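Long-range contacts in pesticidal crystal protein Cry4Aa (Bacillus thuringiensis, PDB 2C9K), which promotes colloid-osmotic lysis of insect midgut epithelial cells by binding to them and kills mosquito larvae: residues A[535-541]-A[587-593]; A[481-487]-A[500-506]; A[58-62]-A[134-138]; A[198-202]-A[228-232]. All coordinates share one frame; numbering follows the deposited sequence.

Overall arrangement
The four contacts fall into two pairs. Contacts 1 and 2 lie in the C-terminal beta sandwich of this toxin fragment of the longer protoxin, with centres about 11 Å apart. They share a sheet, in which strands 584-591 and 505-511 are neighbours. The pairs Arg591 N to Asp504 O and Phe589 N to Phe506 O probably hydrogen-bond them together. Contacts 3 and 4 belong to the N-terminal helical bundle, the pore-forming domain of these toxins. Their centres are about 13 Å apart, and Ile137 packs on Thr200 where they touch. Nearest atoms of contacts 2 and 4 are about 15 Å apart, and contacts 1 and 3 lie on opposite sides of the chain's centre, about 47 Å between centres.

Contact 1 (A[535-541]-A[587-593]); sequences AVINLSI and LVFNRSD
Leu539 packs on the ring of Phe589 where two antiparallel strands, 536-541 and 584-591, run side by side in the C-terminal beta sandwich of the toxin. The face carrying Leu539 and Phe589 is the tight part. Leu539 CD2 sits over the ring, 3.8 Å from its centroid, so the contact is CH-pi. Phe589 CG lies anti to its own carbonyl carbon (chi1 -74°), and its ring lies alongside Leu539, pointing the same way. Leu587 CD1 meets Ile541 CD1 at 3.9 Å further along. Ile521 and Ile523 of strand 517-527 close over this layer, and Phe506 stacks on Phe589. Asn538 and Asn590 form a hydrogen-bonded pair, with Asn538 N to Asn590 O at 2.8 Å. Ser540 and Val588 form another, with Ser540 N to Val588 O at 2.9 Å. The outer face carries Asn538, Ser540, Val588 and Asn590 and is partly open to solvent. There Asn538 ND2 makes a weak bond to Ser592 OG, and Ser540 OG turns to Glu546. Where strand 536-541 starts and strand 584-591 ends, Ala535 CB lies over one face of the Arg591 guanidinium. Asp593 meets that group at its edge, where Arg591 NH2 donates to the syn lone pair of Asp593 OD2 at 2.8 Å.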
loop_
_atom_site.group_PDB
_atom_site.type_symbol
_atom_site.label_atom_id
_atom_site.label_comp_id
_atom_site.label_asym_id
_atom_site.label_seq_id
_atom_site.Cartn_x
_atom_site.Cartn_y
_atom_site.Cartn_z
ATOM N N ALA A 535 27.180 -9.609 -6.623
ATOM C CA ALA A 535 27.217 -8.176 -6.845
ATOM C C ALA A 535 27.817 -7.597 -5.571
ATOM O O ALA A 535 27.652 -8.159 -4.488
ATOM C CB ALA A 535 25.816 -7.636 -7.063
ATOM N N VAL A 536 28.533 -6.492 -5.699
ATOM C CA VAL A 536 29.142 -5.850 -4.544
ATOM C C VAL A 536 28.523 -4.472 -4.397
ATOM O O VAL A 536 28.354 -3.763 -5.386
ATOM C CB VAL A 536 30.670 -5.735 -4.726
ATOM C CG1 VAL A 536 31.261 -4.773 -3.713
ATOM C CG2 VAL A 536 31.294 -7.095 -4.556
ATOM N N ILE A 537 28.186 -4.098 -3.169
ATOM C CA ILE A 537 27.564 -2.802 -2.906
ATOM C C ILE A 537 28.329 -1.909 -1.940
ATOM O O ILE A 537 28.640 -2.309 -0.820
ATOM C CB ILE A 537 26.162 -3.004 -2.354
ATOM C CG1 ILE A 537 26.224 -4.026 -1.210
ATOM C CG2 ILE A 537 25.236 -3.440 -3.476
ATOM C CD1 ILE A 537 24.886 -4.470 -0.680
ATOM N N ASN A 538 28.619 -0.691 -2.377
ATOM C CA ASN A 538 29.340 0.253 -1.543
ATOM C C ASN A 538 28.443 1.409 -1.151
ATOM O O ASN A 538 27.842 2.071 -1.993
ATOM C CB ASN A 538 30.576 0.755 -2.275
ATOM C CG ASN A 538 31.559 -0.353 -2.552
ATOM O OD1 ASN A 538 32.115 -0.945 -1.626
ATOM N ND2 ASN A 538 31.772 -0.655 -3.830
ATOM N N LEU A 539 28.368 1.631 0.153
ATOM C CA LEU A 539 27.542 2.670 0.750
ATOM C C LEU A 539 28.448 3.788 1.246
ATOM O O LEU A 539 29.274 3.571 2.137
ATOM C CB LEU A 539 26.790 2.086 1.945
ATOM C CG LEU A 539 25.321 2.377 2.239
ATOM C CD1 LEU A 539 25.065 1.980 3.692
ATOM C CD2 LEU A 539 24.983 3.837 2.019
ATOM N N SER A 540 28.308 4.977 0.675
ATOM C CA SER A 540 29.119 6.096 1.119
ATOM C C SER A 540 28.253 7.106 1.840
ATOM O O SER A 540 27.330 7.680 1.257
ATOM C CB SER A 540 29.815 6.782 -0.054
ATOM O OG SER A 540 30.967 6.065 -0.456
ATOM N N ILE A 541 28.530 7.291 3.123
ATOM C CA ILE A 541 27.804 8.266 3.910
ATOM C C ILE A 541 28.816 9.366 4.214
ATOM O O ILE A 541 29.609 9.265 5.156
ATOM C CB ILE A 541 27.271 7.671 5.225
ATOM C CG1 ILE A 541 26.402 6.454 4.926
ATOM C CG2 ILE A 541 26.442 8.705 5.963
ATOM C CD1 ILE A 541 25.748 5.850 6.156
ATOM N N LEU A 587 22.685 9.007 1.624
ATOM C CA LEU A 587 22.944 7.587 1.501
ATOM C C LEU A 587 23.205 7.260 0.030
ATOM O O LEU A 587 22.284 6.984 -0.747
ATOM C CB LEU A 587 21.750 6.793 2.047
ATOM C CG LEU A 587 21.938 6.010 3.361
ATOM C CD1 LEU A 587 22.402 6.923 4.477
ATOM C CD2 LEU A 587 20.626 5.342 3.745
ATOM N N VAL A 588 24.477 7.309 -0.348
ATOM C CA VAL A 588 24.861 7.031 -1.722
ATOM C C VAL A 588 25.254 5.577 -1.888
ATOM O O VAL A 588 26.244 5.135 -1.326
ATOM C CB VAL A 588 26.052 7.892 -2.161
ATOM C CG1 VAL A 588 26.177 7.859 -3.667
ATOM C CG2 VAL A 588 25.884 9.312 -1.666
ATOM N N PHE A 589 24.462 4.846 -2.664
ATOM C CA PHE A 589 24.713 3.440 -2.936
ATOM C C PHE A 589 25.345 3.268 -4.311
ATOM O O PHE A 589 24.856 3.807 -5.306
ATOM C CB PHE A 589 23.407 2.627 -2.899
ATOM C CG PHE A 589 22.858 2.404 -1.521
ATOM C CD1 PHE A 589 22.039 3.351 -0.918
ATOM C CD2 PHE A 589 23.190 1.259 -0.809
ATOM C CE1 PHE A 589 21.561 3.161 0.374
ATOM C CE2 PHE A 589 22.715 1.060 0.488
ATOM C CZ PHE A 589 21.901 2.016 1.080
ATOM N N ASN A 590 26.438 2.512 -4.361
ATOM C CA ASN A 590 27.130 2.227 -5.618
ATOM C C ASN A 590 27.341 0.734 -5.778
ATOM O O ASN A 590 27.482 0.001 -4.795
ATOM C CB ASN A 590 28.501 2.900 -5.665
ATOM C CG ASN A 590 28.456 4.284 -6.268
ATOM O OD1 ASN A 590 28.618 5.281 -5.566
ATOM N ND2 ASN A 590 28.235 4.356 -7.578
ATOM N N ARG A 591 27.349 0.288 -7.027
ATOM C CA ARG A 591 27.599 -1.111 -7.341
ATOM C C ARG A 591 28.928 -1.129 -8.091
ATOM O O ARG A 591 29.080 -0.433 -9.092
ATOM C CB ARG A 591 26.482 -1.675 -8.215
ATOM C CG ARG A 591 26.719 -3.111 -8.578
ATOM C CD ARG A 591 25.479 -3.806 -9.060
ATOM N NE ARG A 591 25.822 -5.156 -9.481
ATOM C CZ ARG A 591 24.960 -6.019 -9.996
ATOM N NH1 ARG A 591 23.692 -5.670 -10.149
ATOM N NH2 ARG A 591 25.372 -7.225 -10.363
ATOM N N SER A 592 29.890 -1.908 -7.613
ATOM C CA SER A 592 31.199 -1.940 -8.255
ATOM C C SER A 592 31.550 -3.220 -9.000
ATOM O O SER A 592 32.434 -3.216 -9.851
ATOM C CB SER A 592 32.274 -1.659 -7.217
ATOM O OG SER A 592 32.164 -2.573 -6.147
ATOM N N ASP A 593 30.868 -4.313 -8.679
ATOM C CA ASP A 593 31.139 -5.593 -9.331
ATOM C C ASP A 593 30.993 -5.489 -10.847
ATOM O O ASP A 593 30.405 -4.542 -11.353
ATOM C CB ASP A 593 30.199 -6.682 -8.795
ATOM C CG ASP A 593 28.744 -6.410 -9.115
ATOM O OD1 ASP A 593 28.151 -5.511 -8.484
ATOM O OD2 ASP A 593 28.194 -7.094 -10.003
#

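Contact 2 (A[481-487]-A[500-506]); sequences SLGTASK and IDFKDHF
Ser486 and Asp504 hold the centre of this contact. Ser486 OG donates to Asp504 OD1 at 2.7 Å, coming from above the carboxylate plane. The same hydroxyl oxygen accepts from Lys503 N at 2.6 Å. Asp504 OD1 also takes the N-H of His505, which arrives from the opposite face of the carboxylate. The second oxygen, Asp504 OD2, receives Ala485 N on its syn side at 2.6 Å. One carboxylate thus ties down both the turn at 483-486 and its own chain. Lys487 adds a salt bridge, its NZ 2.9 Å from Asp501 OD2. The lysine chain runs beside Asp501 and bends at its end (chi4 -61°), which brings NZ over the carboxylate plane. Asp501 is the centre of an inverse gamma turn, and its N bonds to Lys487 O. These turns lie in the C-terminal beta sandwich. Here segment 500-506 leaves strand 499-501 in one sheet and enters strand 505-511 in another. Strand 481-482 pairs antiparallel with that second strand, and Gly483 N reaches His505 O at 2.9 Å. Further out, Gly483 CA sits over one face of the His505 ring, 3.6 Å from its centroid. Leu482 CD1 touches Ile500 CG2 and Phe506 CB, both at 4.2 Å.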
loop_
_atom_site.group_PDB
_atom_site.type_symbol
_atom_site.label_atom_id
_atom_site.label_comp_id
_atom_site.label_asym_id
_atom_site.label_seq_id
_atom_site.Cartn_x
_atom_site.Cartn_y
_atom_site.Cartn_z
ATOM N N SER A 481 17.548 10.062 -6.087
ATOM C CA SER A 481 18.500 10.037 -7.191
ATOM C C SER A 481 18.707 8.609 -7.697
ATOM O O SER A 481 19.009 7.692 -6.926
ATOM C CB SER A 481 19.840 10.628 -6.756
ATOM O OG SER A 481 20.774 10.565 -7.825
ATOM N N LEU A 482 18.563 8.424 -9.002
ATOM C CA LEU A 482 18.701 7.102 -9.592
ATOM C C LEU A 482 19.629 7.077 -10.798
ATOM O O LEU A 482 19.403 7.776 -11.784
ATOM C CB LEU A 482 17.318 6.608 -9.999
ATOM C CG LEU A 482 17.198 5.241 -10.659
ATOM C CD1 LEU A 482 17.426 4.140 -9.632
ATOM C CD2 LEU A 482 15.811 5.133 -11.290
ATOM N N GLY A 483 20.673 6.261 -10.723
ATOM C CA GLY A 483 21.608 6.164 -11.832
ATOM C C GLY A 483 20.941 5.792 -13.152
ATOM O O GLY A 483 19.814 5.271 -13.168
ATOM N N THR A 484 21.637 6.042 -14.262
ATOM C CA THR A 484 21.084 5.742 -15.579
ATOM C C THR A 484 20.971 4.257 -15.890
ATOM O O THR A 484 20.050 3.843 -16.574
ATOM C CB THR A 484 21.905 6.378 -16.694
ATOM O OG1 THR A 484 22.191 7.735 -16.357
ATOM C CG2 THR A 484 21.121 6.352 -17.995
ATOM N N ALA A 485 21.908 3.456 -15.402
ATOM C CA ALA A 485 21.862 2.022 -15.660
ATOM C C ALA A 485 20.768 1.328 -14.842
ATOM O O ALA A 485 20.285 0.254 -15.211
ATOM C CB ALA A 485 23.215 1.393 -15.351
ATOM N N SER A 486 20.378 1.950 -13.734
ATOM C CA SER A 486 19.365 1.383 -12.851
ATOM C C SER A 486 17.940 1.784 -13.207
ATOM O O SER A 486 17.729 2.688 -14.006
ATOM C CB SER A 486 19.669 1.794 -11.417
ATOM O OG SER A 486 20.962 1.349 -11.071
ATOM N N LYS A 487 16.963 1.110 -12.616
ATOM C CA LYS A 487 15.573 1.438 -12.888
ATOM C C LYS A 487 14.652 0.937 -11.788
ATOM O O LYS A 487 15.015 0.066 -11.003
ATOM C CB LYS A 487 15.142 0.857 -14.240
ATOM C CG LYS A 487 15.134 -0.660 -14.318
ATOM C CD LYS A 487 14.669 -1.124 -15.694
ATOM C CE LYS A 487 14.593 -2.642 -15.802
ATOM N NZ LYS A 487 15.916 -3.288 -15.582
ATOM N N ILE A 500 14.095 -1.160 -6.558
ATOM C CA ILE A 500 15.146 -0.596 -7.405
ATOM C C ILE A 500 15.966 -1.712 -8.036
ATOM O O ILE A 500 16.391 -2.642 -7.344
ATOM C CB ILE A 500 16.146 0.292 -6.600
ATOM C CG1 ILE A 500 15.499 1.621 -6.208
ATOM C CG2 ILE A 500 17.398 0.555 -7.430
ATOM C CD1 ILE A 500 16.464 2.560 -5.496
ATOM N N ASP A 501 16.178 -1.608 -9.348
ATOM C CA ASP A 501 16.985 -2.567 -10.104
ATOM C C ASP A 501 18.374 -1.927 -10.079
ATOM O O ASP A 501 18.776 -1.236 -11.011
ATOM C CB ASP A 501 16.478 -2.680 -11.548
ATOM C CG ASP A 501 16.962 -3.948 -12.252
ATOM O OD1 ASP A 501 18.151 -4.314 -12.082
ATOM O OD2 ASP A 501 16.153 -4.570 -12.986
ATOM N N PHE A 502 19.086 -2.153 -8.982
ATOM C CA PHE A 502 20.407 -1.585 -8.743
ATOM C C PHE A 502 21.488 -2.005 -9.738
ATOM O O PHE A 502 22.032 -3.106 -9.646
ATOM C CB PHE A 502 20.829 -1.941 -7.316
ATOM C CG PHE A 502 21.979 -1.135 -6.787
ATOM C CD1 PHE A 502 22.179 0.179 -7.195
ATOM C CD2 PHE A 502 22.836 -1.676 -5.828
ATOM C CE1 PHE A 502 23.217 0.946 -6.654
ATOM C CE2 PHE A 502 23.876 -0.917 -5.281
ATOM C CZ PHE A 502 24.065 0.396 -5.696
ATOM N N LYS A 503 21.802 -1.122 -10.682
ATOM C CA LYS A 503 22.839 -1.397 -11.680
ATOM C C LYS A 503 24.127 -0.587 -11.419
ATOM O O LYS A 503 25.238 -1.119 -11.500
ATOM C CB LYS A 503 22.307 -1.088 -13.088
ATOM C CG LYS A 503 21.992 -2.310 -13.945
ATOM C CD LYS A 503 20.973 -3.217 -13.280
ATOM C CE LYS A 503 20.682 -4.469 -14.109
ATOM N NZ LYS A 503 19.874 -4.204 -15.334
ATOM N N ASP A 504 23.970 0.695 -11.101
ATOM C CA ASP A 504 25.110 1.564 -10.848
ATOM C C ASP A 504 25.100 2.208 -9.464
ATOM O O ASP A 504 25.784 1.760 -8.539
ATOM C CB ASP A 504 25.171 2.668 -11.911
ATOM C CG ASP A 504 23.793 3.204 -12.288
ATOM O OD1 ASP A 504 22.889 3.206 -11.424
ATOM O OD2 ASP A 504 23.613 3.638 -13.447
ATOM N N HIS A 505 24.317 3.269 -9.331
ATOM C CA HIS A 505 24.225 3.995 -8.079
ATOM C C HIS A 505 22.820 4.557 -7.877
ATOM O O HIS A 505 22.016 4.583 -8.805
ATOM C CB HIS A 505 25.209 5.150 -8.109
ATOM C CG HIS A 505 24.984 6.088 -9.255
ATOM N ND1 HIS A 505 25.280 5.753 -10.558
ATOM C CD2 HIS A 505 24.463 7.336 -9.298
ATOM C CE1 HIS A 505 24.952 6.755 -11.354
ATOM N NE2 HIS A 505 24.453 7.728 -10.614
ATOM N N PHE A 506 22.539 4.995 -6.652
ATOM C CA PHE A 506 21.264 5.618 -6.304
ATOM C C PHE A 506 21.438 6.187 -4.911
ATOM O O PHE A 506 22.144 5.602 -4.098
ATOM C CB PHE A 506 20.090 4.614 -6.383
ATOM C CG PHE A 506 19.998 3.641 -5.229
ATOM C CD1 PHE A 506 19.407 4.013 -4.026
ATOM C CD2 PHE A 506 20.449 2.329 -5.372
ATOM C CE1 PHE A 506 19.262 3.087 -2.983
ATOM C CE2 PHE A 506 20.312 1.396 -4.338
ATOM C CZ PHE A 506 19.718 1.775 -3.146
#

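Contact 3 (A[58-62]-A[134-138]); sequences IKKEI and YYNIL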
loop_
_atom_site.group_PDB
_atom_site.type_symbol
_atom_site.label_atom_id
_atom_site.label_comp_id
_atom_site.label_asym_id
_atom_site.label_seq_id
_atom_site.Cartn_x
_atom_site.Cartn_y
_atom_site.Cartn_z
ATOM N N ILE A 58 -16.362 -7.946 -9.574
ATOM C CA ILE A 58 -16.048 -8.970 -10.565
ATOM C C ILE A 58 -17.318 -9.382 -11.301
ATOM O O ILE A 58 -17.266 -9.966 -12.384
ATOM C CB ILE A 58 -15.427 -10.205 -9.903
ATOM C CG1 ILE A 58 -14.096 -9.823 -9.259
ATOM C CG2 ILE A 58 -15.225 -11.298 -10.926
ATOM C CD1 ILE A 58 -13.382 -10.976 -8.607
ATOM N N LYS A 59 -18.454 -9.061 -10.691
ATOM C CA LYS A 59 -19.774 -9.356 -11.226
ATOM C C LYS A 59 -19.986 -10.756 -11.802
ATOM O O LYS A 59 -20.628 -10.918 -12.837
ATOM C CB LYS A 59 -20.158 -8.295 -12.261
ATOM C CG LYS A 59 -20.165 -6.875 -11.693
ATOM C CD LYS A 59 -21.110 -5.943 -12.456
ATOM C CE LYS A 59 -20.736 -5.803 -13.935
ATOM N NZ LYS A 59 -21.742 -5.015 -14.726
ATOM N N LYS A 60 -19.440 -11.766 -11.131
ATOM C CA LYS A 60 -19.617 -13.157 -11.545
ATOM C C LYS A 60 -20.496 -13.761 -10.456
ATOM O O LYS A 60 -20.637 -13.167 -9.386
ATOM C CB LYS A 60 -18.275 -13.888 -11.620
ATOM C CG LYS A 60 -18.380 -15.339 -12.057
ATOM C CD LYS A 60 -17.016 -15.906 -12.443
ATOM C CE LYS A 60 -17.134 -17.305 -13.040
ATOM N NZ LYS A 60 -15.849 -17.757 -13.652
ATOM N N GLU A 61 -21.076 -14.933 -10.689
ATOM C CA GLU A 61 -21.957 -15.472 -9.665
ATOM C C GLU A 61 -21.770 -16.881 -9.120
ATOM O O GLU A 61 -21.219 -17.770 -9.779
ATOM C CB GLU A 61 -23.402 -15.321 -10.131
ATOM C CG GLU A 61 -23.723 -13.923 -10.606
ATOM C CD GLU A 61 -25.184 -13.576 -10.436
ATOM O OE1 GLU A 61 -25.613 -13.356 -9.277
ATOM O OE2 GLU A 61 -25.901 -13.530 -11.460
ATOM N N ILE A 62 -22.241 -17.039 -7.882
ATOM C CA ILE A 62 -22.241 -18.299 -7.147
ATOM C C ILE A 62 -23.345 -18.200 -6.099
ATOM O O ILE A 62 -23.728 -17.103 -5.687
ATOM C CB ILE A 62 -20.909 -18.592 -6.409
ATOM C CG1 ILE A 62 -20.689 -17.584 -5.279
ATOM C CG2 ILE A 62 -19.757 -18.606 -7.406
ATOM C CD1 ILE A 62 -19.554 -17.964 -4.357
ATOM N N TYR A 134 -12.688 -18.823 -8.220
ATOM C CA TYR A 134 -13.452 -17.590 -8.117
ATOM C C TYR A 134 -13.960 -17.395 -6.697
ATOM O O TYR A 134 -14.003 -16.271 -6.202
ATOM C CB TYR A 134 -14.629 -17.610 -9.096
ATOM C CG TYR A 134 -15.554 -16.424 -8.956
ATOM C CD1 TYR A 134 -15.080 -15.119 -9.120
ATOM C CD2 TYR A 134 -16.898 -16.600 -8.643
ATOM C CE1 TYR A 134 -15.929 -14.025 -8.969
ATOM C CE2 TYR A 134 -17.747 -15.515 -8.492
ATOM C CZ TYR A 134 -17.259 -14.234 -8.655
ATOM O OH TYR A 134 -18.106 -13.160 -8.511
ATOM N N TYR A 135 -14.345 -18.491 -6.049
ATOM C CA TYR A 135 -14.841 -18.438 -4.676
ATOM C C TYR A 135 -13.740 -18.028 -3.696
ATOM O O TYR A 135 -13.999 -17.321 -2.723
ATOM C CB TYR A 135 -15.415 -19.799 -4.246
ATOM C CG TYR A 135 -15.486 -19.973 -2.737
ATOM C CD1 TYR A 135 -16.544 -19.452 -1.996
ATOM C CD2 TYR A 135 -14.455 -20.613 -2.045
ATOM C CE1 TYR A 135 -16.570 -19.565 -0.603
ATOM C CE2 TYR A 135 -14.471 -20.729 -0.663
ATOM C CZ TYR A 135 -15.528 -20.205 0.053
ATOM O OH TYR A 135 -15.532 -20.331 1.425
ATOM N N ASN A 136 -12.515 -18.477 -3.948
ATOM C CA ASN A 136 -11.419 -18.146 -3.054
ATOM C C ASN A 136 -10.853 -16.756 -3.241
ATOM O O ASN A 136 -10.322 -16.180 -2.299
ATOM C CB ASN A 136 -10.314 -19.187 -3.160
ATOM C CG ASN A 136 -10.583 -20.388 -2.285
ATOM O OD1 ASN A 136 -10.580 -20.287 -1.054
ATOM N ND2 ASN A 136 -10.834 -21.532 -2.910
ATOM N N ILE A 137 -10.954 -16.205 -4.442
ATOM C CA ILE A 137 -10.462 -14.854 -4.631
ATOM C C ILE A 137 -11.547 -13.938 -4.068
ATOM O O ILE A 137 -11.281 -12.811 -3.651
ATOM C CB ILE A 137 -10.254 -14.498 -6.113
ATOM C CG1 ILE A 137 -11.592 -14.240 -6.777
ATOM C CG2 ILE A 137 -9.528 -15.605 -6.826
ATOM C CD1 ILE A 137 -11.469 -13.345 -7.951
ATOM N N LEU A 138 -12.773 -14.449 -4.062
ATOM C CA LEU A 138 -13.932 -13.715 -3.576
ATOM C C LEU A 138 -13.946 -13.709 -2.047
ATOM O O LEU A 138 -14.643 -12.914 -1.425
ATOM C CB LEU A 138 -15.211 -14.369 -4.118
ATOM C CG LEU A 138 -16.391 -13.448 -4.434
ATOM C CD1 LEU A 138 -15.946 -12.415 -5.462
ATOM C CD2 LEU A 138 -17.574 -14.252 -4.961
#
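Tyr134 is the bump of this contact, and the hollow that takes it is the bend of chain 58-62. Its CG stands anti to the backbone N (chi1 174°), which sends the ring out from the helix into the bend. Lys60 covers one face of the ring. Its extended chain runs antiparallel to the tyrosine side chain. Lys60 CD sits over the ring centre, 3.7 Å from the centroid, as a CH-pi contact. Two isoleucines wall the ring at opposite corners. Ile58 CG2 comes to Tyr134 CE1 at 3.4 Å, while Ile62 CG2 meets Tyr134 CD2 edge-on at 3.7 Å. At the far end of the ring, Tyr134 OH donates to Lys60 O at 2.7 Å, from above the carbonyl plane and not on a lone pair. A second, smaller fit lies nearer the helix. Ile62 CD1 reaches the edge of the Tyr135 ring, 4.1 Å from its CD1, and also touches Leu138 CD2 at 4.3 Å. The far end of Tyr135 bonds to Leu121 O. Leu207 of helix 183-208 packs against both Ile58 and Tyr134. Lys59, with positive phi, turns the chain out of helix 46-58 before helix 64-74 begins. The break matches the interrupted second helix of the pore-forming helical bundle of delta-endotoxins, here fitted against helix 129-137, which carries Cys132 of the Cys125-Cys132 disulfide.

Contact 4 (A[198-202]-A[228-232]); sequences VTTYK and YRTKM
Tyr201 and Tyr228 come from facing helices and pass one another, near parallel but with little overlap. Their planes are only 11° apart, with centroids 5.7 Å from each other. The closest ring atoms are Tyr201 CE1 and Tyr228 CE2, 3.7 Å apart. Both side chains leave with CG anti to the backbone N (chi1 168° for Tyr201, 175° for Tyr228), which turns each ring into the gap. Tyr201 CE1 also meets Met232 CB at 3.7 Å, and Tyr201 OH rests near the aliphatic part of Arg229, 3.4 Å from its CG. Tyr201 O lies at the edge of the Tyr228 ring. The two helices, 183-208 and 222-240, run antiparallel in the N-terminal helical bundle. The short segments stay 12.0 Å apart at the axes, so the large tyrosines bridge a wide spacing. Behind them, Met232 CG lies over one face of the Tyr228 ring, off-centre toward its rim. Leu205 and Ile208 of helix 183-208 and Ile57 of helix 46-58 also pack on Tyr228. Leu140 of helix 140-164 touches Tyr201. The guanidinium of Arg229 leads away from the tyrosines, held by Asn226 and by a salt bridge to Glu283 of helix 279-286.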
loop_
_atom_site.group_PDB
_atom_site.type_symbol
_atom_site.label_atom_id
_atom_site.label_comp_id
_atom_site.label_asym_id
_atom_site.label_seq_id
_atom_site.Cartn_x
_atom_site.Cartn_y
_atom_site.Cartn_z
ATOM N N VAL A 198 -0.857 -13.340 -2.391
ATOM C CA VAL A 198 -0.342 -12.784 -3.626
ATOM C C VAL A 198 -0.784 -13.657 -4.783
ATOM O O VAL A 198 -1.247 -13.145 -5.805
ATOM C CB VAL A 198 1.198 -12.683 -3.608
ATOM C CG1 VAL A 198 1.701 -12.183 -4.953
ATOM C CG2 VAL A 198 1.640 -11.748 -2.495
ATOM N N THR A 199 -0.653 -14.971 -4.627
ATOM C CA THR A 199 -1.064 -15.898 -5.685
ATOM C C THR A 199 -2.532 -15.673 -6.041
ATOM O O THR A 199 -2.878 -15.427 -7.201
ATOM C CB THR A 199 -0.904 -17.383 -5.250
ATOM O OG1 THR A 199 0.481 -17.742 -5.250
ATOM C CG2 THR A 199 -1.652 -18.294 -6.191
ATOM N N THR A 200 -3.385 -15.765 -5.024
ATOM C CA THR A 200 -4.816 -15.602 -5.194
ATOM C C THR A 200 -5.158 -14.230 -5.749
ATOM O O THR A 200 -6.045 -14.095 -6.595
ATOM C CB THR A 200 -5.537 -15.812 -3.856
ATOM O OG1 THR A 200 -5.144 -17.077 -3.311
ATOM C CG2 THR A 200 -7.051 -15.799 -4.046
ATOM N N TYR A 201 -4.447 -13.216 -5.263
ATOM C CA TYR A 201 -4.653 -11.849 -5.713
ATOM C C TYR A 201 -4.444 -11.768 -7.219
ATOM O O TYR A 201 -5.174 -11.065 -7.919
ATOM C CB TYR A 201 -3.676 -10.888 -5.015
ATOM C CG TYR A 201 -3.656 -9.524 -5.663
ATOM C CD1 TYR A 201 -4.819 -8.756 -5.739
ATOM C CD2 TYR A 201 -2.504 -9.043 -6.289
ATOM C CE1 TYR A 201 -4.839 -7.552 -6.427
ATOM C CE2 TYR A 201 -2.511 -7.845 -6.981
ATOM C CZ TYR A 201 -3.684 -7.105 -7.048
ATOM O OH TYR A 201 -3.715 -5.923 -7.749
ATOM N N LYS A 202 -3.442 -12.480 -7.720
ATOM C CA LYS A 202 -3.168 -12.461 -9.152
ATOM C C LYS A 202 -4.148 -13.332 -9.950
ATOM O O LYS A 202 -4.386 -13.090 -11.134
ATOM C CB LYS A 202 -1.712 -12.865 -9.409
ATOM C CG LYS A 202 -0.743 -11.857 -8.819
ATOM C CD LYS A 202 0.699 -12.145 -9.150
ATOM C CE LYS A 202 1.594 -11.024 -8.593
ATOM N NZ LYS A 202 3.061 -11.208 -8.873
ATOM N N TYR A 228 -10.653 -3.574 -8.685
ATOM C CA TYR A 228 -10.265 -4.753 -7.932
ATOM C C TYR A 228 -8.880 -4.576 -7.294
ATOM O O TYR A 228 -8.628 -5.062 -6.187
ATOM C CB TYR A 228 -10.259 -5.964 -8.850
ATOM C CG TYR A 228 -9.753 -7.205 -8.182
ATOM C CD1 TYR A 228 -10.519 -7.879 -7.232
ATOM C CD2 TYR A 228 -8.496 -7.709 -8.493
ATOM C CE1 TYR A 228 -10.045 -9.025 -6.619
ATOM C CE2 TYR A 228 -8.014 -8.855 -7.885
ATOM C CZ TYR A 228 -8.788 -9.510 -6.954
ATOM O OH TYR A 228 -8.292 -10.663 -6.382
ATOM N N ARG A 229 -7.999 -3.871 -8.003
ATOM C CA ARG A 229 -6.635 -3.609 -7.553
ATOM C C ARG A 229 -6.610 -2.621 -6.395
ATOM O O ARG A 229 -5.898 -2.805 -5.405
ATOM C CB ARG A 229 -5.795 -3.069 -8.720
ATOM C CG ARG A 229 -4.385 -2.625 -8.339
ATOM C CD ARG A 229 -3.544 -2.325 -9.570
ATOM N NE ARG A 229 -4.109 -1.257 -10.386
ATOM C CZ ARG A 229 -3.735 -1.007 -11.636
ATOM N NH1 ARG A 229 -2.796 -1.745 -12.212
ATOM N NH2 ARG A 229 -4.311 -0.028 -12.314
ATOM N N THR A 230 -7.395 -1.564 -6.524
ATOM C CA THR A 230 -7.459 -0.557 -5.484
ATOM C C THR A 230 -8.067 -1.125 -4.206
ATOM O O THR A 230 -7.554 -0.885 -3.116
ATOM C CB THR A 230 -8.283 0.638 -5.954
ATOM O OG1 THR A 230 -7.651 1.211 -7.106
ATOM C CG2 THR A 230 -8.387 1.679 -4.857
ATOM N N LYS A 231 -9.152 -1.883 -4.337
ATOM C CA LYS A 231 -9.816 -2.460 -3.168
ATOM C C LYS A 231 -8.950 -3.518 -2.500
ATOM O O LYS A 231 -8.804 -3.512 -1.282
ATOM C CB LYS A 231 -11.167 -3.083 -3.549
ATOM C CG LYS A 231 -12.099 -2.160 -4.323
ATOM C CD LYS A 231 -12.365 -0.868 -3.579
ATOM C CE LYS A 231 -13.004 0.189 -4.484
ATOM N NZ LYS A 231 -14.460 -0.026 -4.768
ATOM N N MET A 232 -8.373 -4.416 -3.296
ATOM C CA MET A 232 -7.536 -5.483 -2.758
ATOM C C MET A 232 -6.187 -5.000 -2.243
ATOM O O MET A 232 -5.599 -5.611 -1.351
ATOM C CB MET A 232 -7.330 -6.578 -3.804
ATOM C CG MET A 232 -8.598 -7.335 -4.147
ATOM S SD MET A 232 -9.410 -8.056 -2.697
ATOM C CE MET A 232 -10.633 -6.844 -2.329
#